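Local coordinates for protein glutathione reductase (PDB 3O0H) that probably reduces glutathione disulfide to glutathione with NADPH, as a homodimeric FAD-dependent pyridine nucleotide-disulfide oxidoreductase, at residues L74-S79 with Q368-T373; E183-E188 with V204-I209. All blocks are in the same frame, centred on the assembly; numbering follows the deposited sequence. Where two conformers were deposited one is given.

Contact 1. Residues L74-S79 with Q368-T373; sequences LYFYAS and QPEIGT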
ATOM      1  N   LEU B  74       0.112   5.683 -16.216  1.00 13.33           N
ATOM      2  CA  LEU B  74       0.687   4.659 -17.086  1.00 12.92           C
ATOM      3  C   LEU B  74       2.139   4.982 -17.405  1.00 12.51           C
ATOM      4  O   LEU B  74       2.986   4.064 -17.417  1.00 13.73           O
ATOM      5  CB  LEU B  74      -0.121   4.493 -18.366  1.00 12.90           C
ATOM      6  CG  LEU B  74      -1.530   3.943 -18.190  1.00 14.53           C
ATOM      7  CD1 LEU B  74      -2.310   3.943 -19.527  1.00 12.86           C
ATOM      8  CD2 LEU B  74      -1.524   2.517 -17.572  1.00 16.37           C
ATOM      9  N   TYR B  75       2.436   6.249 -17.665  1.00 12.13           N
ATOM     10  CA  TYR B  75       3.774   6.660 -18.051  1.00 11.98           C
ATOM     11  C   TYR B  75       4.658   6.576 -16.837  1.00 12.18           C
ATOM     12  O   TYR B  75       5.836   6.258 -16.959  1.00 12.64           O
ATOM     13  CB  TYR B  75       3.803   8.086 -18.676  1.00 13.45           C
ATOM     14  CG  TYR B  75       3.321   8.091 -20.135  1.00 12.51           C
ATOM     15  CD1 TYR B  75       2.364   7.173 -20.579  1.00 14.40           C
ATOM     16  CD2 TYR B  75       3.799   9.020 -21.044  1.00 15.19           C
ATOM     17  CE1 TYR B  75       1.913   7.177 -21.946  1.00 13.19           C
ATOM     18  CE2 TYR B  75       3.365   9.036 -22.381  1.00 17.99           C
ATOM     19  CZ  TYR B  75       2.413   8.120 -22.820  1.00 15.27           C
ATOM     20  OH  TYR B  75       1.982   8.163 -24.138  1.00 12.99           O
ATOM     21  N   PHE B  76       4.089   6.918 -15.677  1.00 11.83           N
ATOM     22  CA  PHE B  76       4.730   6.741 -14.366  1.00 12.37           C
ATOM     23  C   PHE B  76       5.180   5.285 -14.217  1.00 12.56           C
ATOM     24  O   PHE B  76       6.355   5.008 -13.988  1.00 13.59           O
ATOM     25  CB  PHE B  76       3.702   7.024 -13.256  1.00 12.27           C
ATOM     26  CG  PHE B  76       4.143   6.570 -11.884  1.00 12.29           C
ATOM     27  CD1 PHE B  76       5.053   7.310 -11.153  1.00 13.53           C
ATOM     28  CD2 PHE B  76       3.599   5.444 -11.309  1.00 12.72           C
ATOM     29  CE1 PHE B  76       5.440   6.906  -9.850  1.00 14.24           C
ATOM     30  CE2 PHE B  76       3.987   5.027 -10.021  1.00 15.83           C
ATOM     31  CZ  PHE B  76       4.906   5.759  -9.296  1.00 13.86           C
ATOM     32  N   TYR B  77       4.269   4.345 -14.410  1.00 12.84           N
ATOM     33  CA  TYR B  77       4.662   2.916 -14.336  1.00 13.46           C
ATOM     34  C   TYR B  77       5.756   2.560 -15.365  1.00 14.39           C
ATOM     35  O   TYR B  77       6.766   1.897 -15.049  1.00 14.87           O
ATOM     36  CB  TYR B  77       3.461   1.995 -14.546  1.00 14.66           C
ATOM     37  CG  TYR B  77       2.426   1.958 -13.438  1.00 14.94           C
ATOM     38  CD1 TYR B  77       2.790   1.788 -12.099  1.00 16.34           C
ATOM     39  CD2 TYR B  77       1.060   1.981 -13.760  1.00 15.25           C
ATOM     40  CE1 TYR B  77       1.799   1.698 -11.081  1.00 16.79           C
ATOM     41  CE2 TYR B  77       0.084   1.914 -12.763  1.00 18.06           C
ATOM     42  CZ  TYR B  77       0.447   1.763 -11.448  1.00 17.66           C
ATOM     43  OH  TYR B  77      -0.575   1.693 -10.512  1.00 21.96           O
ATOM     44  N   ALA B  78       5.577   3.001 -16.596  1.00 14.33           N
ATOM     45  CA  ALA B  78       6.554   2.715 -17.606  1.00 15.19           C
ATOM     46  C   ALA B  78       7.949   3.187 -17.162  1.00 14.61           C
ATOM     47  O   ALA B  78       8.927   2.475 -17.336  1.00 16.25           O
ATOM     48  CB  ALA B  78       6.168   3.364 -18.956  1.00 15.11           C
ATOM     49  N   SER B  79       8.014   4.373 -16.597  1.00 14.95           N
ATOM     50  CA  SER B  79       9.290   4.983 -16.228  0.70 15.83           C
ATOM     51  C   SER B  79       9.957   4.330 -14.997  1.00 16.57           C
ATOM     52  O   SER B  79      11.154   4.517 -14.758  1.00 17.50           O
ATOM     53  CB  SER B  79       9.117   6.484 -15.966  0.70 15.78           C
ATOM     54  OG  SER B  79       8.414   6.740 -14.762  0.70 14.39           O
ATOM     55  N   GLN B 368       8.766  10.493  -8.249  1.00 11.90           N
ATOM     56  CA  GLN B 368       9.637   9.396  -7.857  1.00 12.93           C
ATOM     57  C   GLN B 368      10.805   9.985  -7.071  1.00 13.79           C
ATOM     58  O   GLN B 368      11.650  10.629  -7.647  1.00 13.31           O
ATOM     59  CB  GLN B 368      10.132   8.615  -9.060  1.00 13.52           C
ATOM     60  CG  GLN B 368       8.938   8.096  -9.943  1.00 14.18           C
ATOM     61  CD  GLN B 368       9.368   7.547 -11.294  1.00 12.89           C
ATOM     62  OE1 GLN B 368       8.948   8.027 -12.372  1.00 18.70           O
ATOM     63  NE2 GLN B 368      10.206   6.571 -11.253  1.00 12.46           N
ATOM     64  N   PRO B 369      10.810   9.807  -5.758  1.00 13.91           N
ATOM     65  CA  PRO B 369       9.830   9.091  -4.933  1.00 13.16           C
ATOM     66  C   PRO B 369       8.427   9.719  -4.892  1.00 13.10           C
ATOM     67  O   PRO B 369       8.285  10.923  -5.080  1.00 12.39           O
ATOM     68  CB  PRO B 369      10.455   9.109  -3.521  1.00 13.91           C
ATOM     69  CG  PRO B 369      11.548  10.139  -3.583  1.00 15.88           C
ATOM     70  CD  PRO B 369      11.963  10.312  -4.980  1.00 14.53           C
ATOM     71  N   GLU B 370       7.445   8.831  -4.711  1.00 12.87           N
ATOM     72  CA  GLU B 370       6.047   9.133  -4.608  1.00 12.76           C
ATOM     73  C   GLU B 370       5.739   9.815  -3.283  1.00 11.08           C
ATOM     74  O   GLU B 370       6.432   9.619  -2.269  1.00 10.45           O
ATOM     75  CB  GLU B 370       5.212   7.837  -4.686  1.00 12.86           C
ATOM     76  CG  GLU B 370       5.361   7.029  -5.939  1.00 15.03           C
ATOM     77  CD  GLU B 370       4.870   5.596  -5.722  1.00 18.29           C
ATOM     78  OE1 GLU B 370       3.625   5.412  -5.763  1.00 18.35           O
ATOM     79  OE2 GLU B 370       5.737   4.703  -5.493  1.00 18.78           O
ATOM     80  N   ILE B 371       4.682  10.623  -3.314  1.00 11.07           N
ATOM     81  CA  ILE B 371       4.218  11.367  -2.163  1.00 10.47           C
ATOM     82  C   ILE B 371       2.720  11.072  -1.916  1.00 10.28           C
ATOM     83  O   ILE B 371       1.929  10.955  -2.872  1.00 10.32           O
ATOM     84  CB  ILE B 371       4.392  12.882  -2.404  1.00 11.04           C
ATOM     85  CG1 ILE B 371       5.846  13.283  -2.221  1.00  9.47           C
ATOM     86  CG2 ILE B 371       3.524  13.734  -1.439  1.00 10.78           C
ATOM     87  CD1 ILE B 371       6.150  14.736  -2.771  1.00 10.55           C
ATOM     88  N   GLY B 372       2.377  10.962  -0.643  1.00 11.11           N
ATOM     89  CA  GLY B 372       1.007  10.968  -0.160  1.00  9.93           C
ATOM     90  C   GLY B 372       0.883  11.893   1.035  1.00 11.38           C
ATOM     91  O   GLY B 372       1.779  11.966   1.918  1.00 10.19           O
ATOM     92  N   THR B 373      -0.237  12.615   1.106  1.00 10.21           N
ATOM     93  CA  THR B 373      -0.414  13.599   2.169  1.00 10.77           C
ATOM     94  C   THR B 373      -1.909  13.827   2.473  1.00 10.23           C
ATOM     95  O   THR B 373      -2.747  13.808   1.571  1.00 11.29           O
ATOM     96  CB  THR B 373       0.276  14.932   1.801  1.00 11.26           C
ATOM     97  OG1 THR B 373       0.236  15.854   2.919  1.00 11.90           O
ATOM     98  CG2 THR B 373      -0.355  15.546   0.535  1.00 11.27           C
TER
HETATM   99  O   HOH W   1      12.423   5.705 -12.515  1.00 19.71           O
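Phe-76 and Ser-79, one turn apart on a helix, meet Gln-368 and Glu-370 on the segment that leads into a strand. The contact has an apolar half and a polar half.

The apolar half belongs to the Phe-76 ring. CG lies anti to the backbone N (chi1 167°), which sends the ring out from the helix toward the loop ahead of strand 371-375. CE1 of Phe-76 touches CG of Gln-368 at 3.7 Å. CZ of Phe-76 meets CD of Glu-370 at 3.6 Å, and this carboxylate carbon sits at the ring edge, near the ring plane. CG of Glu-370 is also 3.6 Å from CZ of Phe-76. The ring and carboxylate planes are 58° apart. The ring packs on the methylenes of both polar side chains. The Glu-370 carboxylate has a polar partner outside the contact, where OE2 accepts from the backbone N of Asn-431.

The polar half joins Ser-79 to the Gln-368 amide. The Gln-368 chain runs extended beyond CG and carries its amide past the ring to the helix. In one of the two conformers of Ser-79, its OG is 2.8 Å from OE1 of Gln-368 and equally 2.8 Å from O of Phe-76. Because it rests on one conformer, this polar contact is doubtful. A water adds a second link: it donates to O of Ser-79 at 2.8 Å and accepts a weak bond from NE2 of Gln-368.

The contact joins helix 69-88 of the FAD-binding part to the dimerisation domain. Strand 371-375 continues from it into the antiparallel sheet, between strands 363-365 and 422-428. Helix 201-212 adjoins both sides through Ile-209 and Asn-208. On helix 69-88, Ala-78 O accepts a hydrogen bond from Trp-93 of the second subunit.

Contact 2. Residues E183-E188 with V204-I209; sequences EIFDLE and VEFANI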
ATOM      1  N   GLU B 183      -0.269  17.774 -24.984  1.00 18.99           N
ATOM      2  CA  GLU B 183       0.539  17.282 -26.117  1.00 19.58           C
ATOM      3  C   GLU B 183       1.611  16.278 -25.690  1.00 18.27           C
ATOM      4  O   GLU B 183       2.045  15.478 -26.501  1.00 19.12           O
ATOM      5  CB  GLU B 183       1.219  18.448 -26.843  1.00 19.39           C
ATOM      6  CG  GLU B 183       0.252  19.355 -27.599  1.00 20.30           C
ATOM      7  CD  GLU B 183      -0.417  20.384 -26.673  1.00 23.20           C
ATOM      8  OE1 GLU B 183       0.204  20.863 -25.701  1.00 20.65           O
ATOM      9  OE2 GLU B 183      -1.585  20.681 -26.911  1.00 27.17           O
ATOM     10  N   ILE B 184       1.952  16.286 -24.405  1.00 16.85           N
ATOM     11  CA  ILE B 184       3.120  15.616 -23.857  1.00 16.80           C
ATOM     12  C   ILE B 184       3.099  14.088 -24.023  1.00 17.31           C
ATOM     13  O   ILE B 184       4.163  13.458 -24.139  1.00 17.21           O
ATOM     14  CB  ILE B 184       3.328  15.998 -22.351  1.00 16.89           C
ATOM     15  CG1 ILE B 184       4.736  15.700 -21.915  1.00 17.53           C
ATOM     16  CG2 ILE B 184       2.335  15.215 -21.429  1.00 16.73           C
ATOM     17  CD1 ILE B 184       5.816  16.515 -22.622  1.00 19.79           C
ATOM     18  N   PHE B 185       1.908  13.508 -24.038  1.00 16.08           N
ATOM     19  CA  PHE B 185       1.747  12.060 -24.126  1.00 17.37           C
ATOM     20  C   PHE B 185       2.000  11.527 -25.523  1.00 18.09           C
ATOM     21  O   PHE B 185       2.179  10.301 -25.692  1.00 20.61           O
ATOM     22  CB  PHE B 185       0.328  11.654 -23.700  1.00 17.57           C
ATOM     23  CG  PHE B 185       0.024  11.963 -22.260  1.00 14.86           C
ATOM     24  CD1 PHE B 185       0.674  11.287 -21.239  1.00 15.64           C
ATOM     25  CD2 PHE B 185      -0.906  12.941 -21.917  1.00 20.08           C
ATOM     26  CE1 PHE B 185       0.405  11.580 -19.902  1.00 18.01           C
ATOM     27  CE2 PHE B 185      -1.166  13.251 -20.560  1.00 17.14           C
ATOM     28  CZ  PHE B 185      -0.548  12.562 -19.581  1.00 16.06           C
ATOM     29  N   ASP B 186       1.939  12.419 -26.515  1.00 17.67           N
ATOM     30  CA  ASP B 186       1.847  11.996 -27.899  1.00 19.51           C
ATOM     31  C   ASP B 186       3.038  12.368 -28.771  1.00 18.94           C
ATOM     32  O   ASP B 186       2.941  12.301 -29.980  1.00 19.03           O
ATOM     33  CB  ASP B 186       0.555  12.519 -28.494  1.00 21.42           C
ATOM     34  CG  ASP B 186      -0.668  11.927 -27.809  1.00 24.19           C
ATOM     35  OD1 ASP B 186      -0.615  10.736 -27.437  1.00 25.04           O
ATOM     36  OD2 ASP B 186      -1.678  12.656 -27.664  1.00 25.13           O
ATOM     37  N   LEU B 187       4.153  12.707 -28.136  1.00 18.19           N
ATOM     38  CA  LEU B 187       5.411  12.971 -28.848  1.00 20.17           C
ATOM     39  C   LEU B 187       5.662  11.888 -29.855  1.00 21.82           C
ATOM     40  O   LEU B 187       5.473  10.727 -29.545  1.00 21.95           O
ATOM     41  CB  LEU B 187       6.586  13.038 -27.867  1.00 19.14           C
ATOM     42  CG  LEU B 187       6.475  14.151 -26.840  1.00 21.10           C
ATOM     43  CD1 LEU B 187       7.620  14.080 -25.864  1.00 19.20           C
ATOM     44  CD2 LEU B 187       6.409  15.485 -27.552  1.00 24.55           C
ATOM     45  N   GLU B 188       6.065  12.277 -31.055  1.00 24.24           N
ATOM     46  CA  GLU B 188       6.479  11.312 -32.078  1.00 26.51           C
ATOM     47  C   GLU B 188       7.661  10.469 -31.572  1.00 26.26           C
ATOM     48  O   GLU B 188       7.709   9.271 -31.802  1.00 27.66           O
ATOM     49  CB  GLU B 188       6.827  12.007 -33.398  1.00 28.46           C
ATOM     50  N   VAL B 204       6.709  18.062 -11.546  1.00 11.87           N
ATOM     51  CA  VAL B 204       7.544  17.089 -10.895  1.00 10.81           C
ATOM     52  C   VAL B 204       7.219  15.661 -11.333  1.00 10.29           C
ATOM     53  O   VAL B 204       8.130  14.832 -11.437  1.00 11.27           O
ATOM     54  CB  VAL B 204       7.591  17.164  -9.346  1.00 13.38           C
ATOM     55  CG1 VAL B 204       8.023  18.552  -8.897  1.00 11.56           C
ATOM     56  CG2 VAL B 204       6.319  16.690  -8.688  1.00 14.84           C
ATOM     57  N   GLU B 205       5.970  15.386 -11.624  1.00 10.44           N
ATOM     58  CA  GLU B 205       5.597  14.039 -12.087  1.00 10.99           C
ATOM     59  C   GLU B 205       6.266  13.763 -13.436  1.00 11.45           C
ATOM     60  O   GLU B 205       6.839  12.716 -13.623  1.00 11.50           O
ATOM     61  CB  GLU B 205       4.094  13.864 -12.167  1.00 11.88           C
ATOM     62  CG  GLU B 205       3.462  13.646 -10.782  1.00 12.05           C
ATOM     63  CD  GLU B 205       1.955  13.655 -10.767  1.00 12.13           C
ATOM     64  OE1 GLU B 205       1.318  14.086 -11.753  1.00 14.66           O
ATOM     65  OE2 GLU B 205       1.366  13.245  -9.752  1.00 11.03           O
ATOM     66  N   PHE B 206       6.160  14.711 -14.366  1.00 11.93           N
ATOM     67  CA  PHE B 206       6.704  14.528 -15.710  1.00 11.77           C
ATOM     68  C   PHE B 206       8.225  14.630 -15.741  1.00 11.26           C
ATOM     69  O   PHE B 206       8.837  13.887 -16.452  1.00 11.61           O
ATOM     70  CB  PHE B 206       6.064  15.507 -16.697  1.00 13.12           C
ATOM     71  CG  PHE B 206       4.711  15.050 -17.169  1.00 13.94           C
ATOM     72  CD1 PHE B 206       4.607  14.020 -18.112  1.00 17.46           C
ATOM     73  CD2 PHE B 206       3.563  15.585 -16.640  1.00 14.51           C
ATOM     74  CE1 PHE B 206       3.355  13.561 -18.531  1.00 15.86           C
ATOM     75  CE2 PHE B 206       2.304  15.166 -17.104  1.00 15.00           C
ATOM     76  CZ  PHE B 206       2.223  14.141 -18.023  1.00 16.73           C
ATOM     77  N   ALA B 207       8.830  15.479 -14.922  1.00 11.74           N
ATOM     78  CA  ALA B 207      10.293  15.441 -14.769  1.00 12.02           C
ATOM     79  C   ALA B 207      10.777  14.041 -14.409  1.00 12.46           C
ATOM     80  O   ALA B 207      11.718  13.537 -15.037  1.00 12.92           O
ATOM     81  CB  ALA B 207      10.837  16.510 -13.766  1.00 12.46           C
ATOM     82  N   ASN B 208      10.141  13.400 -13.425  1.00 11.34           N
ATOM     83  CA  ASN B 208      10.585  12.105 -13.012  1.00 11.51           C
ATOM     84  C   ASN B 208      10.283  11.020 -14.037  1.00 11.77           C
ATOM     85  O   ASN B 208      11.069  10.064 -14.175  1.00 12.13           O
ATOM     86  CB  ASN B 208      10.040  11.738 -11.625  1.00 12.96           C
ATOM     87  CG  ASN B 208      10.711  12.499 -10.529  1.00  9.87           C
ATOM     88  OD1 ASN B 208      11.947  12.365 -10.327  1.00 12.72           O
ATOM     89  ND2 ASN B 208       9.942  13.331  -9.829  1.00  9.21           N
ATOM     90  N   ILE B 209       9.184  11.169 -14.757  1.00 10.73           N
ATOM     91  CA  ILE B 209       8.851  10.245 -15.847  1.00 11.28           C
ATOM     92  C   ILE B 209       9.940  10.289 -16.925  1.00 11.94           C
ATOM     93  O   ILE B 209      10.506   9.264 -17.261  1.00 12.44           O
ATOM     94  CB  ILE B 209       7.454  10.537 -16.441  1.00 11.47           C
ATOM     95  CG1 ILE B 209       6.353   9.984 -15.536  1.00 13.45           C
ATOM     96  CG2 ILE B 209       7.247   9.926 -17.851  1.00 10.06           C
ATOM     97  CD1 ILE B 209       5.001  10.676 -15.763  1.00 11.14           C
TER
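Phe-206 and Phe-185 both hold CG anti to their own carbonyl carbon (chi1 -80° and -64°), and this brings their rings together between helix 201-212 and the 183-188 loop. Ile-184 instead has CG1 anti to its backbone N, which leaves CG2 between the N and the carbonyl carbon. That branch does most of its touching.

The two rings form an offset edge-to-face pair. The edge of Phe-206 is turned toward the face of Phe-185. Their centroids are 5.5 Å apart and the planes stand at 62°. The closest atoms are the two CZ carbons, with Phe-185 CZ 3.5 Å from Phe-206 CZ. Phe-185 CE1 lies in the plane of the Phe-206 ring, at its edge, 3.7 Å from Phe-206 CZ.

Ile-184 meets the same end of the Phe-206 ring. Its CG2 is 3.5 Å from CE1 of Phe-206 and 3.6 Å from CZ of Phe-206. The Ile-184 and Phe-206 side chains come from opposite directions and overlap side by side. The same methyl also sits 3.9 Å above the plane of the Phe-185 ring, over its centre. It thus packs against both aromatic groups and fills the angle between them.

Around this cluster, Phe-185 and Tyr-75 form a further edge-to-face pair, and Phe-185 rests on Pro-71 of helix 69-88, while Ile-184 packs on Leu-179. The side chain of Phe-206 comes to about 4 Å from the bound FAD.

No hydrogen bond crosses between the segments. All three touching residues are buried and apolar, so burial of apolar surface and close van der Waals packing probably account for most of the contact, with a small edge-to-face term. The Phe-206 ring, tilted against Phe-185 and bordered by the methyl, places an apolar group beside the FAD.

In the fold
From the N terminus, the chain first reaches helix 69-88, the earlier side of contact 1. The 183-188 loop follows, and contact 2 closes a short loop when helix 201-212 comes back to it, just after strand 193-197 of the second parallel sheet. Contact 1 closes much later, at 368-373, within the dimerisation part. Contact 2 is therefore nested inside the long loop of contact 1. Their centres are 12 Å apart and they touch: Tyr-75 OH hydrogen-bonds to Phe-185 O, and Ile-209 packs on Phe-76 and Ser-79. Contact 1 ties helix 69-88 to the loop entering the antiparallel sheet, and contact 2 ties the 183-188 loop to helix 201-212.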